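Local coordinates for protein phytoene synthase (Enterococcus hirae, PDB 5IYS) that probably joins prenyl diphosphates head to head as a dehydrosqualene or phytoene synthase, and binds a farnesyl thiodiphosphate analogue through magnesium ions, at residues D56-R61 with A66-L71. Numbering follows the deposited sequence.
With MG (magnesium ion), chain E; MG (magnesium ion), chain F; FPS (S-[(2E,6E)-3,7,11-trimethyldodeca-2,6,10-trienyl] trihydrogen thiodiphosphate), chain H.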
ATOM      1  N   ASP A  56      -1.786  -5.572  -9.631  1.00 26.15           N
ATOM      2  CA  ASP A  56      -1.943  -6.542  -8.549  1.00 27.15           C
ATOM      3  C   ASP A  56      -3.068  -7.556  -8.793  1.00 31.28           C
ATOM      4  O   ASP A  56      -3.006  -8.715  -8.348  1.00 33.00           O
ATOM      5  CB  ASP A  56      -2.201  -5.816  -7.237  1.00 27.75           C
ATOM      6  CG  ASP A  56      -2.394  -6.777  -6.072  1.00 30.87           C
ATOM      7  OD1 ASP A  56      -1.391  -7.202  -5.446  1.00 24.94           O
ATOM      8  OD2 ASP A  56      -3.565  -7.079  -5.776  1.00 37.88           O
ATOM      9  N   ASP A  57      -4.146  -7.087  -9.406  1.00 32.09           N
ATOM     10  CA  ASP A  57      -5.297  -7.949  -9.651  1.00 32.25           C
ATOM     11  C   ASP A  57      -4.916  -8.956 -10.723  1.00 33.21           C
ATOM     12  O   ASP A  57      -5.211 -10.151 -10.599  1.00 33.36           O
ATOM     13  CB  ASP A  57      -6.476  -7.116 -10.131  1.00 33.77           C
ATOM     14  CG  ASP A  57      -7.242  -6.510  -8.984  1.00 37.03           C
ATOM     15  OD1 ASP A  57      -6.915  -6.844  -7.825  1.00 40.07           O
ATOM     16  OD2 ASP A  57      -8.154  -5.700  -9.250  1.00 44.74           O
ATOM     17  N   LEU A  58      -4.195  -8.477 -11.731  1.00 32.67           N
ATOM     18  CA  LEU A  58      -3.616  -9.358 -12.751  1.00 34.90           C
ATOM     19  C   LEU A  58      -2.975 -10.625 -12.173  1.00 36.94           C
ATOM     20  O   LEU A  58      -3.192 -11.740 -12.670  1.00 38.76           O
ATOM     21  CB  LEU A  58      -2.595  -8.589 -13.586  1.00 32.88           C
ATOM     22  CG  LEU A  58      -3.200  -7.726 -14.683  1.00 31.58           C
ATOM     23  CD1 LEU A  58      -2.098  -6.979 -15.436  1.00 35.05           C
ATOM     24  CD2 LEU A  58      -4.004  -8.570 -15.670  1.00 40.38           C
ATOM     25  N   ILE A  59      -2.195 -10.469 -11.110  1.00 38.09           N
ATOM     26  CA  ILE A  59      -1.463 -11.601 -10.549  1.00 39.79           C
ATOM     27  C   ILE A  59      -2.271 -12.319  -9.472  1.00 41.94           C
ATOM     28  O   ILE A  59      -2.571 -13.501  -9.630  1.00 44.50           O
ATOM     29  CB  ILE A  59      -0.068 -11.187 -10.055  1.00 39.22           C
ATOM     30  CG1 ILE A  59       0.732 -10.674 -11.253  1.00 39.18           C
ATOM     31  CG2 ILE A  59       0.665 -12.362  -9.400  1.00 40.81           C
ATOM     32  CD1 ILE A  59       0.631 -11.562 -12.492  1.00 30.92           C
ATOM     33  N   ASP A  60      -2.737 -11.584  -8.464  1.00 42.41           N
ATOM     34  CA  ASP A  60      -3.391 -12.200  -7.305  1.00 45.89           C
ATOM     35  C   ASP A  60      -4.782 -12.777  -7.599  1.00 48.51           C
ATOM     36  O   ASP A  60      -5.176 -13.794  -7.022  1.00 48.22           O
ATOM     37  CB  ASP A  60      -3.485 -11.221  -6.129  1.00 43.92           C
ATOM     38  CG  ASP A  60      -2.128 -10.863  -5.537  1.00 45.88           C
ATOM     39  OD1 ASP A  60      -1.085 -11.365  -6.016  1.00 39.01           O
ATOM     40  OD2 ASP A  60      -2.110 -10.006  -4.623  1.00 43.82           O
ATOM     41  N   ARG A  61      -5.579 -12.059  -8.383  1.00 50.47           N
ATOM     42  CA  ARG A  61      -6.897 -12.564  -8.766  1.00 54.42           C
ATOM     43  C   ARG A  61      -6.753 -13.530  -9.946  1.00 55.42           C
ATOM     44  O   ARG A  61      -7.113 -14.711  -9.867  1.00 56.76           O
ATOM     45  CB  ARG A  61      -7.810 -11.399  -9.172  1.00 54.42           C
ATOM     46  CG  ARG A  61      -8.814 -10.929  -8.129  1.00 57.47           C
ATOM     47  CD  ARG A  61     -10.084 -10.455  -8.822  1.00 62.68           C
ATOM     48  NE  ARG A  61      -9.793 -10.022 -10.189  1.00 68.52           N
ATOM     49  CZ  ARG A  61      -9.968  -8.784 -10.652  1.00 67.62           C
ATOM     50  NH1 ARG A  61     -10.508  -7.846  -9.883  1.00 67.58           N
ATOM     51  NH2 ARG A  61      -9.612  -8.490 -11.896  1.00 66.13           N
ATOM     52  N   ALA A  66       0.547 -13.088 -18.668  1.00 44.93           N
ATOM     53  CA  ALA A  66       0.520 -12.447 -19.984  1.00 44.00           C
ATOM     54  C   ALA A  66      -0.115 -11.045 -19.933  1.00 41.41           C
ATOM     55  O   ALA A  66       0.221 -10.163 -20.728  1.00 40.28           O
ATOM     56  CB  ALA A  66      -0.198 -13.324 -20.991  1.00 43.01           C
ATOM     57  N   GLY A  67      -1.062 -10.857 -19.019  1.00 39.08           N
ATOM     58  CA  GLY A  67      -1.588  -9.524 -18.737  1.00 37.84           C
ATOM     59  C   GLY A  67      -0.510  -8.640 -18.124  1.00 36.53           C
ATOM     60  O   GLY A  67      -0.364  -7.468 -18.488  1.00 34.84           O
ATOM     61  N   LEU A  68       0.304  -9.225 -17.251  1.00 35.21           N
ATOM     62  CA  LEU A  68       1.302  -8.426 -16.543  1.00 35.28           C
ATOM     63  C   LEU A  68       2.424  -8.041 -17.494  1.00 34.19           C
ATOM     64  O   LEU A  68       2.874  -6.899 -17.467  1.00 34.98           O
ATOM     65  CB  LEU A  68       1.832  -9.132 -15.288  1.00 34.76           C
ATOM     66  CG  LEU A  68       2.672  -8.299 -14.311  1.00 35.81           C
ATOM     67  CD1 LEU A  68       1.879  -7.131 -13.753  1.00 27.98           C
ATOM     68  CD2 LEU A  68       3.191  -9.168 -13.165  1.00 30.38           C
ATOM     69  N   ARG A  69       2.738  -8.917 -18.447  1.00 36.09           N
ATOM     70  CA  ARG A  69       3.645  -8.558 -19.548  1.00 35.46           C
ATOM     71  C   ARG A  69       3.188  -7.394 -20.428  1.00 35.80           C
ATOM     72  O   ARG A  69       4.007  -6.588 -20.872  1.00 38.11           O
ATOM     73  CB  ARG A  69       3.934  -9.771 -20.445  1.00 36.00           C
ATOM     74  CG  ARG A  69       4.986 -10.712 -19.856  1.00 41.13           C
ATOM     75  CD  ARG A  69       5.420 -11.811 -20.830  1.00 51.20           C
ATOM     76  NE  ARG A  69       4.339 -12.719 -21.203  1.00 59.45           N
ATOM     77  CZ  ARG A  69       4.012 -13.822 -20.532  1.00 65.18           C
ATOM     78  NH1 ARG A  69       4.679 -14.169 -19.439  1.00 67.66           N
ATOM     79  NH2 ARG A  69       3.017 -14.587 -20.961  1.00 63.68           N
ATOM     80  N   GLN A  70       1.924  -7.414 -20.837  1.00 34.79           N
ATOM     81  CA  GLN A  70       1.368  -6.301 -21.593  1.00 32.99           C
ATOM     82  C   GLN A  70       1.501  -4.979 -20.826  1.00 27.18           C
ATOM     83  O   GLN A  70       1.683  -3.920 -21.421  1.00 25.58           O
ATOM     84  CB  GLN A  70      -0.116  -6.522 -21.855  1.00 33.98           C
ATOM     85  CG  GLN A  70      -0.718  -5.294 -22.519  1.00 40.42           C
ATOM     86  CD  GLN A  70      -2.213  -5.383 -22.751  1.00 52.08           C
ATOM     87  OE1 GLN A  70      -2.920  -6.135 -22.071  1.00 54.83           O
ATOM     88  NE2 GLN A  70      -2.711  -4.576 -23.694  1.00 51.38           N
ATOM     89  N   LEU A  71       1.223  -5.038 -19.529  1.00 25.93           N
ATOM     90  CA  LEU A  71       1.304  -3.871 -18.660  1.00 25.40           C
ATOM     91  C   LEU A  71       2.753  -3.390 -18.629  1.00 26.09           C
ATOM     92  O   LEU A  71       3.013  -2.190 -18.665  1.00 26.08           O
ATOM     93  CB  LEU A  71       0.776  -4.202 -17.250  1.00 23.77           C
ATOM     94  CG  LEU A  71       0.690  -3.057 -16.244  1.00 25.98           C
ATOM     95  CD1 LEU A  71      -0.154  -1.940 -16.843  1.00 24.19           C
ATOM     96  CD2 LEU A  71       0.085  -3.487 -14.913  1.00 27.66           C
TER
HETATM   97 MG    MG E 504      -0.715  -8.646  -4.088  1.00 37.08          MG
HETATM   98 MG    MG F 505      -3.977  -8.501  -4.112  1.00 43.61          MG
HETATM   99  C1  FPS H 507      -2.411  -4.795  -1.617  1.00 43.94           C
HETATM  100  S1  FPS H 507      -1.503  -5.971  -0.662  1.00 52.16           S
HETATM  101  C2  FPS H 507      -1.727  -4.598  -2.948  1.00 39.65           C
HETATM  102  C3  FPS H 507      -0.549  -3.972  -3.123  1.00 38.60           C
HETATM  103  C4  FPS H 507       0.301  -3.468  -1.988  1.00 33.82           C
HETATM  104  C5  FPS H 507      -0.041  -3.820  -4.539  1.00 33.54           C
HETATM  105  C6  FPS H 507      -0.811  -2.743  -5.301  1.00 22.93           C
HETATM  106  C7  FPS H 507      -0.940  -1.477  -4.471  1.00 22.36           C
HETATM  107  C8  FPS H 507      -2.113  -0.840  -4.348  1.00 26.60           C
HETATM  108  C10 FPS H 507      -2.145   0.374  -3.450  1.00 23.92           C
HETATM  109  C9  FPS H 507      -3.364  -1.370  -4.998  1.00 25.91           C
HETATM  110  C11 FPS H 507      -1.885   1.668  -4.188  1.00 23.61           C
HETATM  111  C12 FPS H 507      -2.383   2.724  -3.210  1.00 17.85           C
HETATM  112  C13 FPS H 507      -2.308   4.050  -3.425  1.00 19.83           C
HETATM  113  C14 FPS H 507      -1.728   4.651  -4.669  1.00 19.47           C
HETATM  114  C15 FPS H 507      -2.818   4.968  -2.360  1.00 17.53           C
HETATM  115  PA  FPS H 507      -2.511  -7.668  -1.186  1.00 46.32           P
HETATM  116  O1A FPS H 507      -2.392  -7.878  -2.649  1.00 45.10           O
HETATM  117  O2A FPS H 507      -1.846  -8.914  -0.415  1.00 40.73           O
HETATM  118  O3A FPS H 507      -3.993  -7.565  -0.536  1.00 47.53           O
HETATM  119  PB  FPS H 507      -5.388  -7.369  -1.281  1.00 53.74           P
HETATM  120  O1B FPS H 507      -6.161  -8.628  -0.993  1.00 55.27           O
HETATM  121  O2B FPS H 507      -5.264  -7.192  -2.779  1.00 53.73           O
HETATM  122  O3B FPS H 507      -6.025  -6.135  -0.679  1.00 49.12           O
HETATM  123  O   HOH W   1      -5.415  -8.814  -5.570  1.00 36.19           O
HETATM  124  O   HOH W   2       0.671  -9.388  -5.594  1.00 39.84           O
HETATM  125  O   HOH W   3      -0.312 -10.366  -2.540  1.00 34.15           O
HETATM  126  O   HOH W   4       0.799  -7.131  -3.176  1.00 33.57           O
HETATM  127  O   HOH W   5      -4.916 -10.198  -2.848  1.00 43.57           O
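L58 and I59 reach from the last turns of helix 39-60 onto G67, L68 and L71 of helix 65-80. The axes of 56-60 and 66-71 come within 9.1 Å, with their directions at 157°, the geometry of an almost antiparallel helical hairpin. Packing is tightest where I59 and L68 cross at about a right angle: I59 CG1 lies 3.5 Å from L68 CD2, closer than usual for two carbons, and I59 CD1 also reaches that methyl. L68 carries its branch anti to the backbone N (chi1 -168°), which swings it towards I59, and CD2 is the methyl that touches. L58 works against backbone instead. With CG anti to its carbonyl carbon (chi1 -81°), its CD1 comes 3.5 Å from G67 C, while CD2 faces G67 CA at 4.0 Å; a side-chain carbon on G67 would point towards L58 and collide with CD2, so the methyl sits about where that carbon would be. Beyond it the fit slackens, L58 CD1 being 4.2 Å from L71 CD2. A66, R69 and Q70 lie on the exposed side of helix 65-80 and do not touch segment 56-61. The contact buries 215 Å², and the side chains meeting there are all apolar.

The other side of helix 56-60 is polar and carries the DDxxD motif of this family. D56 OD1 binds the chain E magnesium and OD2 the chain F ion, whereas D60 OD2 bridges both, at 2.0 Å (chain E) and 2.5 Å (chain F). Diphosphate oxygen O1A of the farnesyl thiodiphosphate also joins the two metals. D57 OD1 takes a weak bond from a water on the chain F magnesium and a salt bridge from R53. D60 OD1 is paired with R182.

Helix 104-116 packs beside the hairpin: Q113 touches both I59 and L68, and L110 meets L71, which also rests on R54 and A55 of helix 39-60.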